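Local coordinates for protein 4-alpha-glucanotransferase (Streptococcus agalactiae, PDB 6M6T) that belongs to the amylomaltases, also called disproportionating enzymes, is built around a TIM barrel and holds glycan ligands in its pockets, at residues S15-L20 with G26-A31; D34-V37 with F43-I46; L76-G81 with D86-I91; T435-V440 with K488-I493. One frame throughout, in Å; residues are numbered along the deposited sequence.

Contact 1: S15-L20 with G26-A31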
loop_
_atom_site.group_PDB
_atom_site.type_symbol
_atom_site.label_atom_id
_atom_site.label_comp_id
_atom_site.label_asym_id
_atom_site.label_seq_id
_atom_site.Cartn_x
_atom_site.Cartn_y
_atom_site.Cartn_z
ATOM N N SER A 15 -3.010 -7.507 -8.158
ATOM C CA SER A 15 -4.152 -7.719 -9.044
ATOM C C SER A 15 -3.757 -8.048 -10.485
ATOM O O SER A 15 -4.632 -8.414 -11.281
ATOM C CB SER A 15 -5.068 -6.489 -9.027
ATOM O OG SER A 15 -5.213 -5.960 -7.728
ATOM N N LEU A 16 -2.478 -7.924 -10.838
ATOM C CA LEU A 16 -1.991 -8.377 -12.133
ATOM C C LEU A 16 -2.398 -9.834 -12.343
ATOM O O LEU A 16 -2.676 -10.538 -11.368
ATOM C CB LEU A 16 -0.471 -8.226 -12.213
ATOM C CG LEU A 16 0.142 -6.893 -12.653
ATOM C CD1 LEU A 16 -0.513 -5.672 -11.990
ATOM C CD2 LEU A 16 1.614 -6.923 -12.329
ATOM N N PRO A 17 -2.448 -10.382 -13.568
ATOM C CA PRO A 17 -2.764 -11.771 -13.758
ATOM C C PRO A 17 -1.473 -12.589 -13.834
ATOM O O PRO A 17 -0.408 -12.015 -13.858
ATOM C CB PRO A 17 -3.481 -11.794 -15.100
ATOM C CG PRO A 17 -3.362 -10.399 -15.637
ATOM C CD PRO A 17 -2.268 -9.736 -14.842
ATOM N N GLY A 18 -1.612 -13.916 -13.835
ATOM C CA GLY A 18 -0.440 -14.808 -13.911
ATOM C C GLY A 18 -0.767 -16.251 -13.609
ATOM O O GLY A 18 -1.929 -16.609 -13.534
ATOM N N ASP A 19 0.249 -17.075 -13.440
ATOM C CA ASP A 19 -0.037 -18.502 -13.171
ATOM C C ASP A 19 0.396 -18.827 -11.744
ATOM O O ASP A 19 0.130 -19.927 -11.299
ATOM C CB ASP A 19 0.711 -19.371 -14.182
ATOM C CG ASP A 19 0.076 -19.421 -15.561
ATOM O OD1 ASP A 19 0.370 -18.529 -16.377
ATOM O OD2 ASP A 19 -0.691 -20.368 -15.813
ATOM N N LEU A 20 1.003 -17.853 -11.069
ATOM C CA LEU A 20 1.540 -18.028 -9.704
ATOM C C LEU A 20 0.493 -17.750 -8.635
ATOM O O LEU A 20 0.876 -17.825 -7.483
ATOM C CB LEU A 20 2.741 -17.106 -9.512
ATOM C CG LEU A 20 3.898 -17.328 -10.470
ATOM C CD1 LEU A 20 5.133 -16.586 -10.007
ATOM C CD2 LEU A 20 4.197 -18.798 -10.601
ATOM N N GLY A 26 6.622 -9.511 -12.755
ATOM C CA GLY A 26 6.979 -10.358 -13.869
ATOM C C GLY A 26 6.496 -9.794 -15.178
ATOM O O GLY A 26 6.314 -8.583 -15.311
ATOM N N ARG A 27 6.256 -10.672 -16.150
ATOM C CA ARG A 27 6.003 -10.187 -17.498
ATOM C C ARG A 27 4.749 -9.326 -17.545
ATOM O O ARG A 27 4.756 -8.248 -18.155
ATOM C CB ARG A 27 5.918 -11.359 -18.480
ATOM C CG ARG A 27 6.764 -11.091 -19.717
ATOM C CD ARG A 27 6.542 -12.093 -20.836
ATOM N NE ARG A 27 7.663 -13.026 -20.928
ATOM C CZ ARG A 27 7.692 -14.096 -21.718
ATOM N NH1 ARG A 27 6.661 -14.373 -22.502
ATOM N NH2 ARG A 27 8.760 -14.885 -21.725
ATOM N N GLU A 28 3.676 -9.751 -16.875
ATOM C CA GLU A 28 2.432 -8.999 -16.978
ATOM C C GLU A 28 2.537 -7.617 -16.343
ATOM O O GLU A 28 1.794 -6.715 -16.733
ATOM C CB GLU A 28 1.279 -9.796 -16.371
ATOM C CG GLU A 28 0.517 -10.646 -17.392
ATOM C CD GLU A 28 1.059 -12.080 -17.513
ATOM O OE1 GLU A 28 0.313 -12.967 -18.005
ATOM O OE2 GLU A 28 2.226 -12.321 -17.120
ATOM N N ALA A 29 3.474 -7.408 -15.415
ATOM C CA ALA A 29 3.744 -6.056 -14.935
ATOM C C ALA A 29 4.264 -5.163 -16.061
ATOM O O ALA A 29 3.835 -4.003 -16.206
ATOM C CB ALA A 29 4.745 -6.099 -13.781
ATOM N N TYR A 30 5.216 -5.680 -16.852
ATOM C CA TYR A 30 5.736 -4.940 -18.002
ATOM C C TYR A 30 4.658 -4.745 -19.062
ATOM O O TYR A 30 4.615 -3.698 -19.723
ATOM C CB TYR A 30 6.953 -5.662 -18.600
ATOM C CG TYR A 30 8.112 -5.841 -17.639
ATOM C CD1 TYR A 30 8.193 -6.957 -16.815
ATOM C CD2 TYR A 30 9.128 -4.891 -17.558
ATOM C CE1 TYR A 30 9.245 -7.122 -15.927
ATOM C CE2 TYR A 30 10.185 -5.041 -16.671
ATOM C CZ TYR A 30 10.241 -6.159 -15.856
ATOM O OH TYR A 30 11.291 -6.309 -14.967
ATOM N N ALA A 31 3.755 -5.721 -19.209
ATOM C CA ALA A 31 2.610 -5.531 -20.095
ATOM C C ALA A 31 1.705 -4.410 -19.588
ATOM O O ALA A 31 1.179 -3.622 -20.381
ATOM C CB ALA A 31 1.830 -6.840 -20.242
#
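Leu-16 sets its CD2 methyl against the first turn of helix 27-38, with CD2 3.5 Å from both CA and CB of Ala-29. This is the tight part of the contact, and it is apolar. With CG turned opposite the carbonyl carbon (chi1 -86°), the leucine branch is carried out of the loop toward the helix, where it packs against the backbone and methyl of Ala-29. CB of Ala-29 also meets Leu-202 of helix 182-208, so the alanine touches both the loop and a second helix.

One residue on, the fit becomes looser. Pro-17 and Glu-28 pass obliquely, the ring carbon CD of Pro-17 lying 3.9 Å from CB of Glu-28, and the carbonyl O of Pro-17 rests 3.8 Å from that same CB. The glutamate chain is bent at chi2 (92°), and both residues are partly exposed. No hydrogen bond joins the two segments, and OE1 of Glu-28 stays 5.8 Å from OD1 of Asp-19, a pair of like charges without contact. The loop has a polar tie outside the contact: Leu-16 O accepts a hydrogen bond from NE of Arg-473. Gly-26 is the N-cap of helix 27-38. The whole is a beta-alpha connection of a TIM barrel: the loop that follows strand 6-10 folds back on the start of the helix it leads into.

Contact 2: D34-V37 with F43-I46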
loop_
_atom_site.group_PDB
_atom_site.type_symbol
_atom_site.label_atom_id
_atom_site.label_comp_id
_atom_site.label_asym_id
_atom_site.label_seq_id
_atom_site.Cartn_x
_atom_site.Cartn_y
_atom_site.Cartn_z
ATOM N N ASP A 34 3.284 -1.249 -20.545
ATOM C CA ASP A 34 3.025 -1.106 -21.975
ATOM C C ASP A 34 1.623 -0.554 -22.214
ATOM O O ASP A 34 1.414 0.318 -23.076
ATOM C CB ASP A 34 3.191 -2.465 -22.672
ATOM C CG ASP A 34 4.660 -2.825 -22.984
ATOM O OD1 ASP A 34 5.476 -1.905 -23.224
ATOM O OD2 ASP A 34 4.990 -4.043 -23.002
ATOM N N PHE A 35 0.652 -1.036 -21.435
ATOM C CA PHE A 35 -0.724 -0.582 -21.585
ATOM C C PHE A 35 -0.894 0.848 -21.087
ATOM O O PHE A 35 -1.730 1.595 -21.610
ATOM C CB PHE A 35 -1.666 -1.536 -20.849
ATOM C CG PHE A 35 -2.811 -0.853 -20.178
ATOM C CD1 PHE A 35 -3.914 -0.451 -20.908
ATOM C CD2 PHE A 35 -2.789 -0.600 -18.811
ATOM C CE1 PHE A 35 -4.971 0.199 -20.289
ATOM C CE2 PHE A 35 -3.858 0.054 -18.183
ATOM C CZ PHE A 35 -4.937 0.455 -18.916
ATOM N N LEU A 36 -0.126 1.246 -20.075
ATOM C CA LEU A 36 -0.245 2.618 -19.593
ATOM C C LEU A 36 0.291 3.598 -20.629
ATOM O O LEU A 36 -0.282 4.676 -20.827
ATOM C CB LEU A 36 0.472 2.785 -18.250
ATOM C CG LEU A 36 -0.173 2.012 -17.099
ATOM C CD1 LEU A 36 0.452 2.321 -15.707
ATOM C CD2 LEU A 36 -1.652 2.280 -17.108
ATOM N N VAL A 37 1.374 3.229 -21.318
ATOM C CA VAL A 37 1.887 4.093 -22.388
ATOM C C VAL A 37 1.035 4.027 -23.652
ATOM O O VAL A 37 1.082 4.962 -24.464
ATOM C CB VAL A 37 3.345 3.793 -22.794
ATOM C CG1 VAL A 37 4.232 3.630 -21.557
ATOM C CG2 VAL A 37 3.433 2.591 -23.740
ATOM N N PHE A 43 0.578 7.931 -14.513
ATOM C CA PHE A 43 0.842 7.356 -13.202
ATOM C C PHE A 43 0.300 5.942 -13.088
ATOM O O PHE A 43 -0.765 5.620 -13.626
ATOM C CB PHE A 43 0.236 8.235 -12.075
ATOM C CG PHE A 43 0.841 9.602 -11.998
ATOM C CD1 PHE A 43 2.195 9.765 -11.749
ATOM C CD2 PHE A 43 0.069 10.723 -12.210
ATOM C CE1 PHE A 43 2.762 11.034 -11.703
ATOM C CE2 PHE A 43 0.630 11.998 -12.170
ATOM C CZ PHE A 43 1.973 12.152 -11.924
ATOM N N TRP A 44 1.058 5.111 -12.368
ATOM C CA TRP A 44 0.617 3.820 -11.836
ATOM C C TRP A 44 0.651 3.965 -10.322
ATOM O O TRP A 44 1.734 4.134 -9.743
ATOM C CB TRP A 44 1.537 2.675 -12.296
ATOM C CG TRP A 44 1.055 1.302 -11.938
ATOM C CD1 TRP A 44 -0.053 0.997 -11.217
ATOM C CD2 TRP A 44 1.646 0.037 -12.314
ATOM N NE1 TRP A 44 -0.183 -0.371 -11.095
ATOM C CE2 TRP A 44 0.837 -0.980 -11.772
ATOM C CE3 TRP A 44 2.771 -0.329 -13.063
ATOM C CZ2 TRP A 44 1.114 -2.328 -11.944
ATOM C CZ3 TRP A 44 3.052 -1.673 -13.207
ATOM C CH2 TRP A 44 2.229 -2.655 -12.649
ATOM N N GLN A 45 -0.519 3.945 -9.677
ATOM C CA GLN A 45 -0.573 3.898 -8.220
ATOM C C GLN A 45 -0.718 2.446 -7.776
ATOM O O GLN A 45 -1.652 1.748 -8.194
ATOM C CB GLN A 45 -1.720 4.737 -7.659
ATOM C CG GLN A 45 -1.676 4.885 -6.125
ATOM C CD GLN A 45 -2.521 6.047 -5.604
ATOM O OE1 GLN A 45 -3.125 6.808 -6.373
ATOM N NE2 GLN A 45 -2.561 6.191 -4.291
ATOM N N ILE A 46 0.199 1.998 -6.928
ATOM C CA ILE A 46 0.111 0.691 -6.302
ATOM C C ILE A 46 -0.206 0.873 -4.812
ATOM O O ILE A 46 -0.238 1.993 -4.284
ATOM C CB ILE A 46 1.406 -0.128 -6.513
ATOM C CG1 ILE A 46 2.616 0.681 -6.034
ATOM C CG2 ILE A 46 1.579 -0.502 -7.990
ATOM C CD1 ILE A 46 3.773 -0.145 -5.552
#
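Leu-36 lays its CD1 methyl against the root of the Trp-44 side chain, CD1 being 3.6 Å from CB and 4.0 Å from CG. The two residues belong to a beta-alpha-beta crossover of the TIM barrel, in which helix 27-38 links strand 6-10 to its parallel neighbour, strand 43-45. Their side chains cross at about a right angle, and the methyl meets the indole obliquely. It also lies 4.1 Å from the carbonyl O of Phe-43, so a single branch of the leucine makes all of the contact with the strand.

The side chain of Leu-36 further touches Val-9, wedging the helix against both strands of the unit. Trp-44 has CG anti to its backbone N (chi1 -173°), a torsion that sends the indole along the helix side of the sheet, where it meets the ring of Phe-32 with the planes about 45° apart. Phe-43, the preceding residue of the strand, points away from the helix and is packed edge-to-face with Tyr-292. All three touching residues are buried, and no hydrogen bond passes between the segments. The indole is fixed instead by its own surroundings: NE1 donates to the carbonyl O of Met-11, and the CG2 methyl of Ile-46 sits 3.6 Å above one ring face, offset toward the rim.

Contact 3: L76-G81 with D86-I91; sequences LLTLEG and DDYQNI
Thr-78 and Tyr-88 meet through their hydroxyls, with OG1 of Thr-78 2.8 Å from OH of Tyr-88, within hydrogen-bonding distance. OG1 lies in the plane of the tyrosine ring at its edge, 3.2 Å from CE1, and the two side chains pass each other obliquely.

In Thr-78 (chi1 -74°) the hydroxyl stands opposite the carbonyl carbon and close to the backbone N, which turns it back along its own helix, where a weak hydrogen bond links OG1 to Phe-74 O. Tyr-88 adopts the less common setting in which CG sits between its backbone N and carbonyl carbon (chi1 55°), and from there the ring reaches from the loop to the helix. OH of Tyr-88 is also hydrogen-bonded to OD1 of Asp-75, and Phe-74 packs edge-to-face with the ring. Around the same ring, the side chains of Leu-20 and Ile-83 add apolar contacts from neighbouring loops. The buried phenol thus ties a loop to the last turn of helix 74-78. Just beyond, that helix closes in a Schellman motif at Gly-81, whose phi is positive, combined with a type I turn from Thr-78 to Gly-81.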
loop_
_atom_site.group_PDB
_atom_site.type_symbol
_atom_site.label_atom_id
_atom_site.label_comp_id
_atom_site.label_asym_id
_atom_site.label_seq_id
_atom_site.Cartn_x
_atom_site.Cartn_y
_atom_site.Cartn_z
ATOM N N LEU A 76 11.041 -14.676 -13.909
ATOM C CA LEU A 76 12.251 -13.866 -13.911
ATOM C C LEU A 76 13.400 -14.590 -13.226
ATOM O O LEU A 76 14.568 -14.427 -13.613
ATOM C CB LEU A 76 11.971 -12.532 -13.225
ATOM C CG LEU A 76 11.486 -11.402 -14.134
ATOM C CD1 LEU A 76 11.292 -10.134 -13.313
ATOM C CD2 LEU A 76 12.470 -11.170 -15.271
ATOM N N LEU A 77 13.073 -15.409 -12.219
ATOM C CA LEU A 77 14.056 -16.173 -11.461
ATOM C C LEU A 77 14.580 -17.366 -12.246
ATOM O O LEU A 77 15.751 -17.743 -12.095
ATOM C CB LEU A 77 13.443 -16.661 -10.146
ATOM C CG LEU A 77 13.515 -15.779 -8.914
ATOM C CD1 LEU A 77 13.338 -16.666 -7.699
ATOM C CD2 LEU A 77 14.829 -15.013 -8.876
ATOM N N THR A 78 13.720 -17.983 -13.059
ATOM C CA THR A 78 14.157 -19.060 -13.938
ATOM C C THR A 78 15.120 -18.530 -14.987
ATOM O O THR A 78 16.208 -19.082 -15.177
ATOM C CB THR A 78 12.944 -19.724 -14.594
ATOM O OG1 THR A 78 12.264 -20.530 -13.620
ATOM C CG2 THR A 78 13.365 -20.591 -15.791
ATOM N N LEU A 79 14.768 -17.417 -15.626
ATOM C CA LEU A 79 15.617 -16.839 -16.665
ATOM C C LEU A 79 16.988 -16.399 -16.142
ATOM O O LEU A 79 17.831 -15.943 -16.921
ATOM C CB LEU A 79 14.902 -15.658 -17.340
ATOM C CG LEU A 79 13.932 -15.989 -18.487
ATOM C CD1 LEU A 79 12.694 -16.808 -18.060
ATOM C CD2 LEU A 79 13.518 -14.706 -19.216
ATOM N N GLU A 80 17.224 -16.539 -14.833
ATOM C CA GLU A 80 18.471 -16.139 -14.185
ATOM C C GLU A 80 19.413 -17.305 -13.917
ATOM O O GLU A 80 20.565 -17.074 -13.535
ATOM C CB GLU A 80 18.175 -15.421 -12.854
ATOM C CG GLU A 80 17.968 -13.903 -12.969
ATOM C CD GLU A 80 19.287 -13.131 -13.122
ATOM O OE1 GLU A 80 20.126 -13.139 -12.185
ATOM O OE2 GLU A 80 19.486 -12.520 -14.200
ATOM N N GLY A 81 18.953 -18.540 -14.103
ATOM C CA GLY A 81 19.764 -19.706 -13.829
ATOM C C GLY A 81 19.685 -20.200 -12.411
ATOM O O GLY A 81 20.545 -20.986 -11.996
ATOM N N ASP A 86 10.348 -26.786 -14.145
ATOM C CA ASP A 86 9.781 -28.022 -13.580
ATOM C C ASP A 86 9.723 -27.979 -12.013
ATOM O O ASP A 86 9.435 -28.974 -11.317
ATOM C CB ASP A 86 10.570 -29.243 -14.075
ATOM C CG ASP A 86 9.866 -29.985 -15.238
ATOM O OD1 ASP A 86 8.626 -29.881 -15.372
ATOM O OD2 ASP A 86 10.547 -30.694 -16.016
ATOM N N ASP A 87 10.003 -26.780 -11.491
ATOM C CA ASP A 87 9.907 -26.458 -10.076
ATOM C C ASP A 87 8.605 -25.753 -9.711
ATOM O O ASP A 87 8.180 -25.825 -8.551
ATOM C CB ASP A 87 11.092 -25.574 -9.670
ATOM C CG ASP A 87 12.436 -26.291 -9.803
ATOM O OD1 ASP A 87 12.440 -27.537 -9.957
ATOM O OD2 ASP A 87 13.486 -25.610 -9.763
ATOM N N TYR A 88 7.966 -25.068 -10.657
ATOM C CA TYR A 88 6.685 -24.438 -10.365
ATOM C C TYR A 88 5.642 -24.605 -11.457
ATOM O O TYR A 88 4.512 -24.144 -11.262
ATOM C CB TYR A 88 6.863 -22.944 -10.079
ATOM C CG TYR A 88 7.580 -22.176 -11.164
ATOM C CD1 TYR A 88 8.948 -22.336 -11.366
ATOM C CD2 TYR A 88 6.896 -21.276 -11.973
ATOM C CE1 TYR A 88 9.603 -21.633 -12.343
ATOM C CE2 TYR A 88 7.544 -20.569 -12.949
ATOM C CZ TYR A 88 8.894 -20.753 -13.132
ATOM O OH TYR A 88 9.536 -20.042 -14.115
ATOM N N GLN A 89 5.962 -25.245 -12.584
ATOM C CA GLN A 89 4.933 -25.619 -13.542
ATOM C C GLN A 89 3.937 -26.545 -12.871
ATOM O O GLN A 89 4.319 -27.586 -12.328
ATOM C CB GLN A 89 5.532 -26.324 -14.752
ATOM C CG GLN A 89 4.757 -26.139 -16.041
ATOM C CD GLN A 89 5.252 -24.948 -16.826
ATOM O OE1 GLN A 89 6.455 -24.835 -17.081
ATOM N NE2 GLN A 89 4.333 -24.070 -17.249
ATOM N N ASN A 90 2.664 -26.149 -12.903
ATOM C CA ASN A 90 1.571 -26.941 -12.332
ATOM C C ASN A 90 1.799 -27.205 -10.836
ATOM O O ASN A 90 1.882 -28.346 -10.380
ATOM C CB ASN A 90 1.377 -28.253 -13.114
ATOM C CG ASN A 90 0.380 -28.114 -14.267
ATOM O OD1 ASN A 90 0.250 -27.044 -14.876
ATOM N ND2 ASN A 90 -0.318 -29.206 -14.578
ATOM N N ILE A 91 1.919 -26.115 -10.080
ATOM C CA ILE A 91 2.002 -26.144 -8.622
ATOM C C ILE A 91 0.853 -25.276 -8.102
ATOM O O ILE A 91 0.999 -24.554 -7.106
ATOM C CB ILE A 91 3.397 -25.702 -8.116
ATOM C CG1 ILE A 91 4.499 -26.568 -8.748
ATOM C CG2 ILE A 91 3.522 -25.860 -6.606
ATOM C CD1 ILE A 91 4.983 -27.758 -7.880
#

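Contact 4: T435-V440 with K488-I493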
loop_
_atom_site.group_PDB
_atom_site.type_symbol
_atom_site.label_atom_id
_atom_site.label_comp_id
_atom_site.label_asym_id
_atom_site.label_seq_id
_atom_site.Cartn_x
_atom_site.Cartn_y
_atom_site.Cartn_z
ATOM N N THR A 435 -16.972 12.331 -15.945
ATOM C CA THR A 435 -17.020 13.500 -15.067
ATOM C C THR A 435 -15.712 13.682 -14.298
ATOM O O THR A 435 -15.138 14.777 -14.294
ATOM C CB THR A 435 -18.195 13.427 -14.104
ATOM O OG1 THR A 435 -19.391 13.145 -14.834
ATOM C CG2 THR A 435 -18.358 14.762 -13.423
ATOM N N LEU A 436 -15.224 12.620 -13.642
ATOM C CA LEU A 436 -13.949 12.679 -12.918
ATOM C C LEU A 436 -12.848 13.303 -13.761
ATOM O O LEU A 436 -12.064 14.122 -13.276
ATOM C CB LEU A 436 -13.521 11.275 -12.479
ATOM C CG LEU A 436 -12.105 11.073 -11.904
ATOM C CD1 LEU A 436 -11.865 11.902 -10.686
ATOM C CD2 LEU A 436 -11.885 9.641 -11.546
ATOM N N TYR A 437 -12.739 12.890 -15.023
ATOM C CA TYR A 437 -11.657 13.418 -15.836
ATOM C C TYR A 437 -11.927 14.844 -16.268
ATOM O O TYR A 437 -10.985 15.564 -16.613
ATOM C CB TYR A 437 -11.423 12.515 -17.050
ATOM C CG TYR A 437 -10.482 11.386 -16.737
ATOM C CD1 TYR A 437 -10.581 10.702 -15.538
ATOM C CD2 TYR A 437 -9.480 11.025 -17.619
ATOM C CE1 TYR A 437 -9.726 9.676 -15.233
ATOM C CE2 TYR A 437 -8.604 9.993 -17.317
ATOM C CZ TYR A 437 -8.738 9.326 -16.121
ATOM O OH TYR A 437 -7.879 8.319 -15.793
ATOM N N ALA A 438 -13.190 15.275 -16.236
ATOM C CA ALA A 438 -13.492 16.662 -16.561
ATOM C C ALA A 438 -13.161 17.649 -15.444
ATOM O O ALA A 438 -13.230 18.859 -15.692
ATOM C CB ALA A 438 -14.967 16.797 -16.933
ATOM N N THR A 439 -12.803 17.184 -14.244
ATOM C CA THR A 439 -12.582 18.081 -13.114
ATOM C C THR A 439 -11.268 18.853 -13.259
ATOM O O THR A 439 -10.361 18.464 -13.994
ATOM C CB THR A 439 -12.576 17.309 -11.787
ATOM O OG1 THR A 439 -11.289 16.723 -11.563
ATOM C CG2 THR A 439 -13.634 16.214 -11.782
ATOM N N VAL A 440 -11.164 19.952 -12.515
ATOM C CA VAL A 440 -10.010 20.833 -12.632
ATOM C C VAL A 440 -8.789 20.251 -11.934
ATOM O O VAL A 440 -7.746 20.914 -11.847
ATOM C CB VAL A 440 -10.333 22.226 -12.072
ATOM C CG1 VAL A 440 -11.560 22.766 -12.750
ATOM C CG2 VAL A 440 -10.535 22.168 -10.571
ATOM N N LYS A 488 -8.095 5.821 -23.288
ATOM C CA LYS A 488 -7.366 6.784 -24.111
ATOM C C LYS A 488 -8.256 7.958 -24.490
ATOM O O LYS A 488 -7.803 9.108 -24.500
ATOM C CB LYS A 488 -6.795 6.138 -25.377
ATOM C CG LYS A 488 -5.902 7.106 -26.151
ATOM C CD LYS A 488 -5.441 6.541 -27.463
ATOM C CE LYS A 488 -3.934 6.713 -27.643
ATOM N NZ LYS A 488 -3.318 5.611 -28.473
ATOM N N GLU A 489 -9.531 7.689 -24.786
ATOM C CA GLU A 489 -10.431 8.757 -25.207
ATOM C C GLU A 489 -10.628 9.776 -24.091
ATOM O O GLU A 489 -10.430 10.974 -24.305
ATOM C CB GLU A 489 -11.779 8.193 -25.662
ATOM C CG GLU A 489 -12.791 9.259 -26.034
ATOM C CD GLU A 489 -14.193 8.702 -26.130
ATOM O OE1 GLU A 489 -15.145 9.462 -26.450
ATOM O OE2 GLU A 489 -14.336 7.487 -25.884
ATOM N N ILE A 490 -11.018 9.326 -22.896
ATOM C CA ILE A 490 -11.217 10.298 -21.829
ATOM C C ILE A 490 -9.905 11.002 -21.498
ATOM O O ILE A 490 -9.907 12.162 -21.054
ATOM C CB ILE A 490 -11.851 9.660 -20.574
ATOM C CG1 ILE A 490 -10.874 8.717 -19.875
ATOM C CG2 ILE A 490 -13.177 8.989 -20.918
ATOM C CD1 ILE A 490 -11.559 7.818 -18.940
ATOM N N THR A 491 -8.769 10.353 -21.742
ATOM C CA THR A 491 -7.515 11.036 -21.456
ATOM C C THR A 491 -7.214 12.122 -22.492
ATOM O O THR A 491 -6.647 13.169 -22.144
ATOM C CB THR A 491 -6.384 10.011 -21.340
ATOM O OG1 THR A 491 -6.685 9.089 -20.283
ATOM C CG2 THR A 491 -5.075 10.689 -21.031
ATOM N N THR A 492 -7.623 11.919 -23.751
ATOM C CA THR A 492 -7.401 12.930 -24.795
ATOM C C THR A 492 -8.436 14.062 -24.742
ATOM O O THR A 492 -8.081 15.240 -24.834
ATOM C CB THR A 492 -7.415 12.277 -26.184
ATOM O OG1 THR A 492 -6.844 10.967 -26.111
ATOM C CG2 THR A 492 -6.601 13.099 -27.170
ATOM N N ILE A 493 -9.717 13.719 -24.623
ATOM C CA ILE A 493 -10.785 14.713 -24.626
ATOM C C ILE A 493 -10.576 15.745 -23.526
ATOM O O ILE A 493 -10.803 16.938 -23.730
ATOM C CB ILE A 493 -12.150 14.013 -24.490
ATOM C CG1 ILE A 493 -12.453 13.196 -25.752
ATOM C CG2 ILE A 493 -13.256 15.014 -24.199
ATOM C CD1 ILE A 493 -12.937 14.022 -26.923
#
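The ring of Tyr-437 has one face beneath Ile-490 and an edge beside Thr-491. The CD1 methyl of Ile-490 stands 4.1 Å from the ring centroid and 13° off its normal, a CH-pi contact, while CG1 comes to 3.5 Å from CD2 of the tyrosine. Thr-491 OG1 lies in the ring plane, 3.6 Å from CE2. With chi1 at 70°, Ile-490 directs CG1 between its backbone N and carbonyl carbon, and the two side chains cross at about a right angle.

The two segments lie on helix 428-438 and helix 481-493, and a salt bridge between Glu-489 OE1 and Arg-434 NH2 also spans these helices. In the segment 435-440, Leu-436 O accepts from both N and OG1 of Thr-439, the hydroxyl at 3.2 Å; the two donors arrive from the same face of the carbonyl plane.

No hydrogen bond runs directly between the segments, and the buried polar groups find partners beyond them. Tyr-437 OH is bonded to Thr-446 OG1 on strand 443-447, and Thr-491 OG1 to Leu-487 O and Gln-41 NE2. The interface itself therefore rests on dispersion and CH-pi contact; the bond from OH to Thr-446 anchors the far end of the tyrosine, while the turn of the ring is limited by Ile-490 over its face and Thr-491 at its edge.

How the contacts relate
Contacts 1 and 2 follow one another on helix 27-38, their centres 13 Å apart, and Trp-44 joins them: CZ2 of Trp-44 lies 3.7 Å from CD1 of Leu-16. Contact 1 also reaches contact 3, where CD2 of Leu-20 packs 3.9 Å from CD2 of Tyr-88. Contact 4 touches none of the others; its nearest atoms are about 6 Å from contact 2, and its centre is 42 Å from that of contact 3. No residue of the four contacts is among those lining the two glycan pockets. Contact 1 comes near one pocket indirectly: the side chain of Ser-15 touches Met-460, whose neighbour in sequence, Asn-461, lines it.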